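Local coordinates for flagellar regulatory protein C (Vibrio cholerae, PDB 4QHS), which probably hydrolyses ATP in a heptameric AAA+ ring to activate sigma-54-dependent transcription of flagellar genes, at residues N40-G45 with Y176-F181; L115-E120 with L154-R159; M121-Q126 with H169-L174. All blocks are in the same frame, centred on the assembly; numbering follows the deposited sequence.

Contact 1: residues N40-G45 with Y176-F181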
ATOM      1  N   ASN A  40       2.838  13.308  42.561  1.00 39.43           N
ATOM      2  CA  ASN A  40       2.329  12.288  41.692  1.00 30.94           C
ATOM      3  C   ASN A  40       2.658  10.949  42.255  1.00 38.06           C
ATOM      4  O   ASN A  40       3.717  10.752  42.771  1.00 34.77           O
ATOM      5  CB  ASN A  40       2.945  12.371  40.325  1.00 31.12           C
ATOM      6  CG  ASN A  40       2.627  13.619  39.619  1.00 37.02           C
ATOM      7  OD1 ASN A  40       1.565  14.172  39.741  1.00 43.43           O
ATOM      8  ND2 ASN A  40       3.544  14.058  38.845  1.00 46.38           N
ATOM      9  N   VAL A  41       1.728  10.030  42.154  1.00 32.61           N
ATOM     10  CA  VAL A  41       1.905   8.689  42.701  1.00 37.40           C
ATOM     11  C   VAL A  41       1.695   7.620  41.635  1.00 31.00           C
ATOM     12  O   VAL A  41       0.637   7.572  40.987  1.00 37.07           O
ATOM     13  CB  VAL A  41       0.929   8.397  43.851  1.00 43.93           C
ATOM     14  CG1 VAL A  41       1.156   6.983  44.343  1.00 41.00           C
ATOM     15  CG2 VAL A  41       1.079   9.420  44.968  1.00 33.85           C
ATOM     16  N   MET A  42       2.701   6.781  41.453  1.00 30.52           N
ATOM     17  CA  MET A  42       2.618   5.655  40.529  1.00 35.61           C
ATOM     18  C   MET A  42       2.369   4.356  41.301  1.00 42.18           C
ATOM     19  O   MET A  42       3.161   3.987  42.159  1.00 39.18           O
ATOM     20  CB  MET A  42       3.904   5.534  39.711  1.00 37.19           C
ATOM     21  CG  MET A  42       3.896   4.361  38.739  1.00 37.63           C
ATOM     22  SD  MET A  42       2.717   4.546  37.388  1.00 40.42           S
ATOM     23  CE  MET A  42       3.331   6.084  36.703  1.00 40.22           C
ATOM     24  N   ILE A  43       1.271   3.671  41.004  1.00 38.87           N
ATOM     25  CA  ILE A  43       0.997   2.391  41.646  1.00 36.44           C
ATOM     26  C   ILE A  43       1.265   1.225  40.697  1.00 40.01           C
ATOM     27  O   ILE A  43       0.535   1.014  39.696  1.00 36.21           O
ATOM     28  CB  ILE A  43      -0.454   2.295  42.148  1.00 46.22           C
ATOM     29  CG1 ILE A  43      -0.863   3.579  42.878  1.00 35.63           C
ATOM     30  CG2 ILE A  43      -0.615   1.065  43.039  1.00 40.71           C
ATOM     31  CD1 ILE A  43      -2.330   3.619  43.225  1.00 44.50           C
ATOM     32  N   LEU A  44       2.330   0.492  41.016  1.00 39.08           N
ATOM     33  CA  LEU A  44       2.792  -0.652  40.235  1.00 40.38           C
ATOM     34  C   LEU A  44       2.181  -1.945  40.775  1.00 41.80           C
ATOM     35  O   LEU A  44       1.600  -1.962  41.866  1.00 44.18           O
ATOM     36  CB  LEU A  44       4.324  -0.716  40.256  1.00 31.89           C
ATOM     37  CG  LEU A  44       4.976   0.603  39.824  1.00 43.64           C
ATOM     38  CD1 LEU A  44       6.489   0.608  40.027  1.00 32.89           C
ATOM     39  CD2 LEU A  44       4.631   0.904  38.376  1.00 38.38           C
ATOM     40  N   GLY A  45       2.309  -3.025  40.017  1.00 38.78           N
ATOM     41  CA  GLY A  45       1.761  -4.305  40.437  1.00 38.78           C
ATOM     42  C   GLY A  45       0.861  -4.876  39.366  1.00 45.61           C
ATOM     43  O   GLY A  45       0.519  -4.192  38.399  1.00 44.60           O
ATOM     44  N   TYR A 176      10.238  10.074  34.836  1.00 37.89           N
ATOM     45  CA  TYR A 176      10.731  10.663  36.049  1.00 39.56           C
ATOM     46  C   TYR A 176       9.677  11.484  36.755  1.00 39.44           C
ATOM     47  O   TYR A 176       9.566  11.432  37.955  1.00 45.39           O
ATOM     48  CB  TYR A 176      11.995  11.471  35.799  1.00 42.53           C
ATOM     49  CG  TYR A 176      13.232  10.629  35.808  1.00 45.98           C
ATOM     50  CD1 TYR A 176      13.577   9.912  36.910  1.00 50.89           C
ATOM     51  CD2 TYR A 176      14.029  10.531  34.707  1.00 50.23           C
ATOM     52  CE1 TYR A 176      14.675   9.136  36.924  1.00 52.58           C
ATOM     53  CE2 TYR A 176      15.133   9.749  34.712  1.00 51.72           C
ATOM     54  CZ  TYR A 176      15.449   9.051  35.824  1.00 56.99           C
ATOM     55  OH  TYR A 176      16.555   8.265  35.851  1.00 62.10           O
ATOM     56  N   ARG A 177       8.887  12.223  36.007  1.00 39.20           N
ATOM     57  CA  ARG A 177       7.835  12.988  36.621  1.00 43.23           C
ATOM     58  C   ARG A 177       6.765  12.153  37.288  1.00 36.88           C
ATOM     59  O   ARG A 177       6.255  12.506  38.301  1.00 40.95           O
ATOM     60  CB  ARG A 177       7.226  13.941  35.632  1.00 45.04           C
ATOM     61  CG  ARG A 177       7.847  15.263  35.672  1.00 48.83           C
ATOM     62  CD  ARG A 177       7.187  16.171  34.748  1.00 54.94           C
ATOM     63  NE  ARG A 177       7.712  17.510  34.872  1.00 68.20           N
ATOM     64  CZ  ARG A 177       7.186  18.453  35.636  1.00 70.42           C
ATOM     65  NH1 ARG A 177       6.116  18.219  36.361  1.00 54.93           N
ATOM     66  NH2 ARG A 177       7.742  19.635  35.668  1.00 79.81           N
ATOM     67  N   LEU A 178       6.439  11.033  36.715  1.00 37.12           N
ATOM     68  CA  LEU A 178       5.389  10.193  37.287  1.00 37.21           C
ATOM     69  C   LEU A 178       5.891   9.212  38.358  1.00 44.95           C
ATOM     70  O   LEU A 178       5.083   8.572  39.035  1.00 41.70           O
ATOM     71  CB  LEU A 178       4.689   9.402  36.182  1.00 33.06           C
ATOM     72  CG  LEU A 178       3.772  10.192  35.246  1.00 39.59           C
ATOM     73  CD1 LEU A 178       3.334   9.308  34.094  1.00 43.08           C
ATOM     74  CD2 LEU A 178       2.568  10.693  36.003  1.00 37.85           C
ATOM     75  N   ASN A 179       7.193   9.069  38.492  1.00 44.80           N
ATOM     76  CA  ASN A 179       7.761   8.120  39.422  1.00 41.07           C
ATOM     77  C   ASN A 179       8.601   8.713  40.552  1.00 44.14           C
ATOM     78  O   ASN A 179       9.597   8.166  40.925  1.00 41.36           O
ATOM     79  CB  ASN A 179       8.571   7.070  38.678  1.00 43.15           C
ATOM     80  CG  ASN A 179       7.729   5.937  38.180  1.00 54.33           C
ATOM     81  OD1 ASN A 179       7.462   4.994  38.882  1.00 49.66           O
ATOM     82  ND2 ASN A 179       7.300   6.035  36.959  1.00 59.21           N
ATOM     83  N   VAL A 180       8.176   9.833  41.089  1.00 38.00           N
ATOM     84  CA  VAL A 180       8.778  10.341  42.304  1.00 45.23           C
ATOM     85  C   VAL A 180       8.607   9.329  43.430  1.00 42.63           C
ATOM     86  O   VAL A 180       9.512   9.130  44.246  1.00 46.45           O
ATOM     87  CB  VAL A 180       8.162  11.681  42.729  1.00 38.73           C
ATOM     88  CG1 VAL A 180       8.726  12.111  44.054  1.00 40.95           C
ATOM     89  CG2 VAL A 180       8.467  12.730  41.691  1.00 46.03           C
ATOM     90  N   PHE A 181       7.442   8.710  43.469  1.00 41.36           N
ATOM     91  CA  PHE A 181       7.019   7.914  44.592  1.00 40.11           C
ATOM     92  C   PHE A 181       6.234   6.671  44.220  1.00 39.80           C
ATOM     93  O   PHE A 181       5.051   6.604  44.372  1.00 39.75           O
ATOM     94  CB  PHE A 181       6.210   8.781  45.542  1.00 40.64           C
ATOM     95  CG  PHE A 181       6.193   8.291  46.940  1.00 51.70           C
ATOM     96  CD1 PHE A 181       7.227   8.552  47.774  1.00 43.12           C
ATOM     97  CD2 PHE A 181       5.129   7.585  47.424  1.00 42.23           C
ATOM     98  CE1 PHE A 181       7.213   8.111  49.031  1.00 50.35           C
ATOM     99  CE2 PHE A 181       5.118   7.144  48.692  1.00 52.66           C
ATOM    100  CZ  PHE A 181       6.158   7.413  49.501  1.00 51.13           C
TER
HETATM  101  O   HOH W   1       4.707  16.800  37.855  1.00 44.40           O
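Strand 41-44 runs beside the point where helix 172-178 gives way to loop, with M42 and N179 5.8 Å apart at their CA atoms and N179 the first residue to leave helical geometry. No backbone hydrogen bond spans the two segments. Strand 41-44 lies in the parallel sheet of the AAA+ fold and leads into the P-loop; the other segment comes off a helix and runs after F181 into strand 182-184, outermost in the sheet within this chain, where L183 pairs with M42. M42 carries the apolar part of the contact. Its CG is anti to the backbone N (chi1 179°), and two further bends curl the chain back so that the methyl CE lies 3.6 Å from CB of L178. Lower down, M42 CB passes 3.3 Å from the carbonyl O of L178, and its CG lies 3.6 Å from OD1 of N179, whose side chain crosses that of M42 at a slant. On the other side of the strand V41 points its CB away, yet its CG1 comes within 3.9 Å of the F181 carbonyl O. N40 and L178 also pack on L133 of helix 123-135. I43 O and G45 O accept from the side chain of K51, the P-loop lysine, while V180 O receives a bond from R243 of a second subunit. R177 probably corresponds to one of the two putative arginine fingers of related sigma-54 activators; a water lies between its NH1 and ND2 of N40, a weak and doubtful bridge. The one direct polar link uses the same amide nitrogen: N40 ND2 donates to R177 O at 3.2 Å, almost straight at 172°, with the acceptor in the plane of the amide and the nitrogen standing 48° out of the carbonyl plane.

Contact 2: residues L115-E120 with L154-R159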
ATOM      1  N   LEU A 115      -5.042   7.921  36.514  1.00 34.41           N
ATOM      2  CA  LEU A 115      -4.799   7.451  35.185  1.00 35.79           C
ATOM      3  C   LEU A 115      -4.378   6.009  35.230  1.00 44.19           C
ATOM      4  O   LEU A 115      -3.234   5.710  35.382  1.00 40.64           O
ATOM      5  CB  LEU A 115      -3.737   8.283  34.518  1.00 32.73           C
ATOM      6  CG  LEU A 115      -3.967   9.767  34.545  1.00 32.49           C
ATOM      7  CD1 LEU A 115      -2.714  10.398  34.192  1.00 37.35           C
ATOM      8  CD2 LEU A 115      -5.010  10.147  33.583  1.00 27.98           C
ATOM      9  N   ASP A 116      -5.346   5.128  35.103  1.00 36.51           N
ATOM     10  CA  ASP A 116      -5.162   3.717  35.247  1.00 38.44           C
ATOM     11  C   ASP A 116      -4.550   3.155  33.999  1.00 43.05           C
ATOM     12  O   ASP A 116      -4.949   3.481  32.927  1.00 39.36           O
ATOM     13  CB  ASP A 116      -6.505   3.076  35.476  1.00 37.74           C
ATOM     14  CG  ASP A 116      -6.511   2.128  36.602  1.00 55.74           C
ATOM     15  OD1 ASP A 116      -5.490   1.529  36.905  1.00 65.24           O
ATOM     16  OD2 ASP A 116      -7.573   1.948  37.179  1.00 64.14           O
ATOM     17  N   GLU A 117      -3.552   2.320  34.166  1.00 38.29           N
ATOM     18  CA  GLU A 117      -2.896   1.667  33.059  1.00 40.33           C
ATOM     19  C   GLU A 117      -2.317   2.646  32.042  1.00 42.56           C
ATOM     20  O   GLU A 117      -2.666   2.641  30.898  1.00 48.93           O
ATOM     21  CB  GLU A 117      -3.856   0.688  32.408  1.00 49.24           C
ATOM     22  CG  GLU A 117      -4.183  -0.506  33.250  1.00 60.20           C
ATOM     23  CD  GLU A 117      -2.945  -1.217  33.710  1.00 79.31           C
ATOM     24  OE1 GLU A 117      -2.826  -1.514  34.903  1.00 86.46           O
ATOM     25  OE2 GLU A 117      -2.068  -1.457  32.876  1.00 89.73           O
ATOM     26  N   ILE A 118      -1.407   3.476  32.492  1.00 38.32           N
ATOM     27  CA  ILE A 118      -0.907   4.559  31.718  1.00 39.89           C
ATOM     28  C   ILE A 118       0.106   4.127  30.696  1.00 47.54           C
ATOM     29  O   ILE A 118       0.383   4.839  29.783  1.00 58.26           O
ATOM     30  CB  ILE A 118      -0.274   5.587  32.615  1.00 43.33           C
ATOM     31  CG1 ILE A 118      -0.230   6.943  31.938  1.00 40.99           C
ATOM     32  CG2 ILE A 118       1.079   5.181  32.965  1.00 38.38           C
ATOM     33  CD1 ILE A 118      -0.046   8.042  32.870  1.00 40.44           C
ATOM     34  N   SER A 119       0.659   2.954  30.841  1.00 43.04           N
ATOM     35  CA  SER A 119       1.639   2.520  29.887  1.00 52.10           C
ATOM     36  C   SER A 119       1.051   2.324  28.511  1.00 49.96           C
ATOM     37  O   SER A 119       1.742   1.982  27.617  1.00 50.07           O
ATOM     38  CB  SER A 119       2.311   1.248  30.361  1.00 52.59           C
ATOM     39  OG  SER A 119       1.425   0.178  30.346  1.00 48.90           O
ATOM     40  N   GLU A 120      -0.234   2.555  28.349  1.00 55.43           N
ATOM     41  CA  GLU A 120      -0.876   2.277  27.074  1.00 63.16           C
ATOM     42  C   GLU A 120      -1.075   3.545  26.259  1.00 51.48           C
ATOM     43  O   GLU A 120      -1.601   3.509  25.151  1.00 52.49           O
ATOM     44  CB  GLU A 120      -2.206   1.551  27.296  1.00 68.25           C
ATOM     45  CG  GLU A 120      -2.051   0.199  28.001  1.00 75.41           C
ATOM     46  CD  GLU A 120      -0.883  -0.645  27.463  1.00 83.24           C
ATOM     47  OE1 GLU A 120      -0.680  -0.700  26.231  1.00 86.58           O
ATOM     48  OE2 GLU A 120      -0.163  -1.263  28.281  1.00 83.00           O
ATOM     49  N   LEU A 154      -2.693  10.610  40.116  1.00 38.70           N
ATOM     50  CA  LEU A 154      -2.356   9.247  40.461  1.00 42.64           C
ATOM     51  C   LEU A 154      -2.317   8.465  39.160  1.00 36.90           C
ATOM     52  O   LEU A 154      -3.116   8.731  38.260  1.00 40.34           O
ATOM     53  CB  LEU A 154      -3.374   8.636  41.437  1.00 37.43           C
ATOM     54  CG  LEU A 154      -3.768   9.388  42.710  1.00 42.83           C
ATOM     55  CD1 LEU A 154      -4.780   8.573  43.473  1.00 50.79           C
ATOM     56  CD2 LEU A 154      -2.583   9.692  43.584  1.00 42.23           C
ATOM     57  N   ALA A 155      -1.386   7.522  39.060  1.00 39.26           N
ATOM     58  CA  ALA A 155      -1.306   6.625  37.907  1.00 40.46           C
ATOM     59  C   ALA A 155      -1.056   5.188  38.335  1.00 44.73           C
ATOM     60  O   ALA A 155      -0.567   4.941  39.436  1.00 44.61           O
ATOM     61  CB  ALA A 155      -0.214   7.067  36.964  1.00 29.29           C
ATOM     62  N   THR A 156      -1.383   4.248  37.447  1.00 37.70           N
ATOM     63  CA  THR A 156      -1.007   2.849  37.612  1.00 36.66           C
ATOM     64  C   THR A 156      -0.435   2.264  36.334  1.00 35.08           C
ATOM     65  O   THR A 156      -0.749   2.705  35.227  1.00 39.58           O
ATOM     66  CB  THR A 156      -2.197   1.956  38.017  1.00 41.37           C
ATOM     67  OG1 THR A 156      -3.024   1.730  36.872  1.00 38.61           O
ATOM     68  CG2 THR A 156      -3.023   2.609  39.129  1.00 48.86           C
ATOM     69  N   SER A 157       0.347   1.228  36.513  1.00 34.99           N
ATOM     70  CA  SER A 157       0.957   0.515  35.445  1.00 36.63           C
ATOM     71  C   SER A 157       1.167  -0.906  35.864  1.00 43.88           C
ATOM     72  O   SER A 157       1.633  -1.165  36.931  1.00 39.88           O
ATOM     73  CB  SER A 157       2.284   1.133  35.116  1.00 36.81           C
ATOM     74  OG  SER A 157       2.736   0.632  33.913  1.00 41.42           O
ATOM     75  N   ASN A 158       0.807  -1.839  35.022  1.00 38.56           N
ATOM     76  CA  ASN A 158       1.072  -3.206  35.346  1.00 41.01           C
ATOM     77  C   ASN A 158       2.369  -3.689  34.734  1.00 44.16           C
ATOM     78  O   ASN A 158       2.647  -4.848  34.702  1.00 48.48           O
ATOM     79  CB  ASN A 158      -0.107  -4.088  35.009  1.00 46.48           C
ATOM     80  CG  ASN A 158      -0.266  -4.320  33.550  1.00 49.01           C
ATOM     81  OD1 ASN A 158       0.545  -3.948  32.759  1.00 48.62           O
ATOM     82  ND2 ASN A 158      -1.324  -4.948  33.200  1.00 55.95           N
ATOM     83  N   ARG A 159       3.185  -2.769  34.280  1.00 43.62           N
ATOM     84  CA  ARG A 159       4.444  -3.137  33.712  1.00 56.39           C
ATOM     85  C   ARG A 159       5.582  -2.295  34.224  1.00 57.29           C
ATOM     86  O   ARG A 159       5.365  -1.236  34.759  1.00 58.08           O
ATOM     87  CB  ARG A 159       4.375  -3.091  32.200  1.00 57.74           C
ATOM     88  CG  ARG A 159       4.106  -1.754  31.652  1.00 52.57           C
ATOM     89  CD  ARG A 159       3.765  -1.808  30.208  1.00 58.33           C
ATOM     90  NE  ARG A 159       4.580  -2.763  29.513  1.00 75.49           N
ATOM     91  CZ  ARG A 159       4.313  -3.234  28.315  1.00 79.09           C
ATOM     92  NH1 ARG A 159       3.230  -2.824  27.670  1.00 83.46           N
ATOM     93  NH2 ARG A 159       5.121  -4.125  27.782  1.00 73.74           N
TER
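L115 and A155 pair as parallel neighbours in the central sheet: L115 N donates to L154 O at 2.7 Å, and L115 O accepts from T156 N at 3.1 Å. D116 ends the Walker B strand and E117, the next residue of the motif, begins the turn, in left-handed backbone geometry, into the 3-10 segment 118-120. T156 ties this turn down. Its OG1, placed between the backbone N and carbonyl carbon (chi1 76°), is a relay: it donates to D116 OD1 in a very short bond and accepts from E117 N at 2.8 Å. The carbonyl O of T156 takes I118 N at 2.9 Å, almost head-on. The side chains of E117 and N158, the likely sensor 1 residue, cross at about a right angle, their carboxylate and amide planes 57° apart and E117 OE2 3.4 Å from CG of N158; both look to S47 of the P-loop, whose OG is bonded by N158 ND2 and weakly by E117 OE1. Farther out, S119 OG donates to E120 OE2 at 3.0 Å from above the carboxylate plane, and that oxygen makes a long salt bridge to R159 NH1 at 3.8 Å. One threonine thus satisfies two main-chain N-H groups and meets the Walker B aspartate, which probably fixes the backbone that presents D116 and E117 to what is, by family, the nucleotide site.

Contact 3: residues M121-Q126 with H169-L174. With EDO (1,2-ethanediol), chain H.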
ATOM      1  N   MET A 121      -0.640   4.670  26.804  1.00 46.22           N
ATOM      2  CA  MET A 121      -0.602   5.893  26.022  1.00 43.87           C
ATOM      3  C   MET A 121       0.466   5.830  24.949  1.00 43.99           C
ATOM      4  O   MET A 121       1.624   5.534  25.244  1.00 44.66           O
ATOM      5  CB  MET A 121      -0.304   7.093  26.886  1.00 37.69           C
ATOM      6  CG  MET A 121      -1.314   7.392  27.900  1.00 49.77           C
ATOM      7  SD  MET A 121      -0.827   8.946  28.638  1.00 57.36           S
ATOM      8  CE  MET A 121      -2.276   9.209  29.652  1.00 52.57           C
ATOM      9  N   ASP A 122       0.104   6.172  23.721  1.00 38.03           N
ATOM     10  CA  ASP A 122       1.126   6.351  22.694  1.00 37.72           C
ATOM     11  C   ASP A 122       1.999   7.556  23.035  1.00 36.26           C
ATOM     12  O   ASP A 122       1.652   8.394  23.892  1.00 38.57           O
ATOM     13  CB  ASP A 122       0.512   6.493  21.290  1.00 45.12           C
ATOM     14  CG  ASP A 122      -0.310   7.773  21.106  1.00 60.55           C
ATOM     15  OD1 ASP A 122       0.160   8.888  21.433  1.00 56.88           O
ATOM     16  OD2 ASP A 122      -1.439   7.652  20.587  1.00 75.15           O
ATOM     17  N   LEU A 123       3.125   7.630  22.343  1.00 36.47           N
ATOM     18  CA  LEU A 123       4.157   8.625  22.588  1.00 34.77           C
ATOM     19  C   LEU A 123       3.664  10.073  22.405  1.00 29.53           C
ATOM     20  O   LEU A 123       3.999  10.949  23.194  1.00 36.60           O
ATOM     21  CB  LEU A 123       5.346   8.336  21.662  1.00 34.97           C
ATOM     22  CG  LEU A 123       6.179   7.108  22.063  1.00 42.27           C
ATOM     23  CD1 LEU A 123       7.305   6.825  21.043  1.00 38.12           C
ATOM     24  CD2 LEU A 123       6.750   7.292  23.448  1.00 31.09           C
ATOM     25  N   ASN A 124       2.856  10.315  21.377  1.00 32.83           N
ATOM     26  CA  ASN A 124       2.266  11.630  21.184  1.00 35.08           C
ATOM     27  C   ASN A 124       1.433  12.055  22.395  1.00 44.30           C
ATOM     28  O   ASN A 124       1.532  13.184  22.890  1.00 32.86           O
ATOM     29  CB  ASN A 124       1.397  11.641  19.939  1.00 31.81           C
ATOM     30  CG  ASN A 124       0.901  13.029  19.603  1.00 45.23           C
ATOM     31  OD1 ASN A 124       1.684  13.897  19.228  1.00 46.19           O
ATOM     32  ND2 ASN A 124      -0.404  13.250  19.740  1.00 37.61           N
ATOM     33  N   LEU A 125       0.602  11.151  22.854  1.00 41.26           N
ATOM     34  CA  LEU A 125      -0.220  11.368  23.995  1.00 31.88           C
ATOM     35  C   LEU A 125       0.623  11.664  25.196  1.00 34.53           C
ATOM     36  O   LEU A 125       0.297  12.510  25.965  1.00 38.41           O
ATOM     37  CB  LEU A 125      -1.042  10.135  24.251  1.00 31.16           C
ATOM     38  CG  LEU A 125      -2.516  10.355  24.449  1.00 50.66           C
ATOM     39  CD1 LEU A 125      -3.135   9.161  25.068  1.00 39.69           C
ATOM     40  CD2 LEU A 125      -2.753  11.551  25.301  1.00 57.49           C
ATOM     41  N   GLN A 126       1.703  10.936  25.346  1.00 25.41           N
ATOM     42  CA  GLN A 126       2.589  11.128  26.485  1.00 32.49           C
ATOM     43  C   GLN A 126       3.196  12.524  26.499  1.00 29.27           C
ATOM     44  O   GLN A 126       3.322  13.141  27.556  1.00 32.18           O
ATOM     45  CB  GLN A 126       3.717  10.105  26.481  1.00 33.90           C
ATOM     46  CG  GLN A 126       3.297   8.690  26.733  1.00 30.21           C
ATOM     47  CD  GLN A 126       4.490   7.758  26.590  1.00 31.38           C
ATOM     48  OE1 GLN A 126       5.595   8.099  27.001  1.00 32.06           O
ATOM     49  NE2 GLN A 126       4.283   6.611  25.965  1.00 27.91           N
ATOM     50  N   HIS A 169       9.399   3.016  24.256  1.00 42.17           N
ATOM     51  CA  HIS A 169       7.947   3.110  24.173  1.00 43.40           C
ATOM     52  C   HIS A 169       7.386   4.107  25.177  1.00 40.49           C
ATOM     53  O   HIS A 169       6.191   4.381  25.191  1.00 49.56           O
ATOM     54  CB  HIS A 169       7.303   1.740  24.404  1.00 42.00           C
ATOM     55  CG  HIS A 169       7.713   0.703  23.411  1.00 53.03           C
ATOM     56  ND1 HIS A 169       7.720   0.935  22.052  1.00 63.20           N
ATOM     57  CD2 HIS A 169       8.135  -0.574  23.578  1.00 61.82           C
ATOM     58  CE1 HIS A 169       8.138  -0.151  21.426  1.00 66.81           C
ATOM     59  NE2 HIS A 169       8.391  -1.083  22.328  1.00 61.02           N
ATOM     60  N   PHE A 170       8.240   4.641  26.036  1.00 45.65           N
ATOM     61  CA  PHE A 170       7.773   5.587  27.037  1.00 43.12           C
ATOM     62  C   PHE A 170       8.791   6.696  27.205  1.00 43.88           C
ATOM     63  O   PHE A 170       9.985   6.441  27.255  1.00 37.50           O
ATOM     64  CB  PHE A 170       7.520   4.875  28.366  1.00 40.48           C
ATOM     65  CG  PHE A 170       6.466   5.536  29.230  1.00 42.28           C
ATOM     66  CD1 PHE A 170       5.107   5.348  28.972  1.00 40.15           C
ATOM     67  CD2 PHE A 170       6.830   6.312  30.313  1.00 35.98           C
ATOM     68  CE1 PHE A 170       4.124   5.946  29.777  1.00 36.49           C
ATOM     69  CE2 PHE A 170       5.868   6.906  31.118  1.00 40.91           C
ATOM     70  CZ  PHE A 170       4.502   6.719  30.848  1.00 31.63           C
ATOM     71  N   ARG A 171       8.317   7.929  27.261  1.00 39.09           N
ATOM     72  CA  ARG A 171       9.212   9.061  27.425  1.00 39.68           C
ATOM     73  C   ARG A 171       9.945   8.995  28.758  1.00 40.03           C
ATOM     74  O   ARG A 171       9.346   8.748  29.817  1.00 39.86           O
ATOM     75  CB  ARG A 171       8.448  10.397  27.333  1.00 37.99           C
ATOM     76  CG  ARG A 171       7.763  10.688  26.003  1.00 37.65           C
ATOM     77  CD  ARG A 171       7.104  12.065  26.065  1.00 37.77           C
ATOM     78  NE  ARG A 171       8.114  13.105  26.269  1.00 40.18           N
ATOM     79  CZ  ARG A 171       8.671  13.817  25.288  1.00 48.56           C
ATOM     80  NH1 ARG A 171       8.303  13.619  24.023  1.00 39.65           N
ATOM     81  NH2 ARG A 171       9.589  14.735  25.571  1.00 40.73           N
ATOM     82  N   GLU A 172      11.235   9.273  28.705  1.00 39.19           N
ATOM     83  CA  GLU A 172      12.055   9.306  29.897  1.00 47.49           C
ATOM     84  C   GLU A 172      11.631  10.454  30.810  1.00 41.58           C
ATOM     85  O   GLU A 172      11.442  10.260  32.013  1.00 41.60           O
ATOM     86  CB  GLU A 172      13.535   9.429  29.506  1.00 41.44           C
ATOM     87  CG  GLU A 172      14.509   9.241  30.640  1.00 56.59           C
ATOM     88  CD  GLU A 172      15.945   9.254  30.151  1.00 62.16           C
ATOM     89  OE1 GLU A 172      16.780   8.527  30.729  1.00 65.41           O
ATOM     90  OE2 GLU A 172      16.224   9.986  29.176  1.00 66.32           O
ATOM     91  N   ASP A 173      11.486  11.649  30.243  1.00 42.14           N
ATOM     92  CA  ASP A 173      11.171  12.815  31.069  1.00 39.48           C
ATOM     93  C   ASP A 173       9.838  12.606  31.791  1.00 37.69           C
ATOM     94  O   ASP A 173       9.685  13.001  32.948  1.00 39.75           O
ATOM     95  CB  ASP A 173      11.134  14.104  30.240  1.00 40.50           C
ATOM     96  CG  ASP A 173      10.341  13.956  28.951  1.00 48.80           C
ATOM     97  OD1 ASP A 173       9.427  13.104  28.904  1.00 41.88           O
ATOM     98  OD2 ASP A 173      10.638  14.690  27.979  1.00 47.37           O
ATOM     99  N   LEU A 174       8.890  11.962  31.117  1.00 36.09           N
ATOM    100  CA  LEU A 174       7.594  11.660  31.743  1.00 47.86           C
ATOM    101  C   LEU A 174       7.739  10.579  32.821  1.00 41.89           C
ATOM    102  O   LEU A 174       7.062  10.617  33.853  1.00 43.59           O
ATOM    103  CB  LEU A 174       6.575  11.215  30.700  1.00 33.51           C
ATOM    104  CG  LEU A 174       5.166  10.910  31.193  1.00 33.67           C
ATOM    105  CD1 LEU A 174       4.540  12.144  31.872  1.00 32.66           C
ATOM    106  CD2 LEU A 174       4.327  10.472  30.021  1.00 31.84           C
TER
HETATM  107  C1  EDO H 401      11.680  12.077  26.240  1.00 51.87           C
HETATM  108  O1  EDO H 401      12.408  12.138  27.487  1.00 45.57           O
HETATM  109  C2  EDO H 401      12.201  10.992  25.291  1.00 58.66           C
HETATM  110  O2  EDO H 401      12.330   9.725  25.962  1.00 62.65           O
HETATM  111  O   HOH W   2       6.695  11.601  22.710  1.00 37.25           O
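Two helix starts meet here, that of helix 123-135 at Q126 and that of helix 172-178 at its N-cap residue R171; in related sigma-54 activators the latter position is a putative arginine finger, reaching the neighbouring subunit. Q126 extends its side chain across to residues 169-171. Q126 OE1 accepts from R171 N at 2.7 Å, in the carbonyl plane and nearly straight at 171°. Q126 NE2 gives one hydrogen to H169 O and the other to M121 O, each at 3.0 Å, and both acceptors lie close to the amide plane. That amide rests over one face of the F170 ring, 30° from parallel, with Q126 OE1 3.4 Å above the ring plane and displaced toward its rim. CG of F170 is anti to the backbone N (chi1 -152°), which brings the ring back to the amide although its CB points away. Carbon contacts flank the group: CB of Q126 meets CD2 of L174 at 3.6 Å, and the L123 methyl CD2 rests 3.4 Å from the carbonyl O of H169. R171 bends at chi3 and grips D173 side-on, NE to OD1 and NH2 to OD2 (2.6 Å), both on syn lone pairs. Its NH1 reaches a water that donates to L123 O, and A75 O of a second subunit. An ethanediol, probably from the crystallisation liquor, accepts from E172 N and D173 N at the helix start and lies over one face of the guanidinium. D122 caps the other helix, its OD1 taking L125 N. With both amide hydrogens and the carbonyl oxygen of Q126 used, the amide has one sensible orientation: flipped, it would set its oxygen against two carbonyls and its NH2 against R171 N.

Overall arrangement
All three contacts belong to the AAA+ core. Contact 1 is buried, while contacts 2 and 3 are partly exposed. Contacts 1 and 2 share the sheet: strands 41-44 and 152-157 are neighbours, bonded through I43 N to A155 O and A155 N to V41 O. Contacts 1 and 3 use the two ends of helix 172-178, and both touch a second subunit, whereas contact 2 meets no other chain. F170 packs against I118 and S119, linking contact 3 to contact 2. Chemistry follows position: van der Waals packing of M42 on L178 and N179, with a single direct hydrogen bond, in contact 1, main-chain and hydroxyl bonding beside the probable nucleotide site in contact 2, amide and ion-pair bonding near the subunit interface in contact 3.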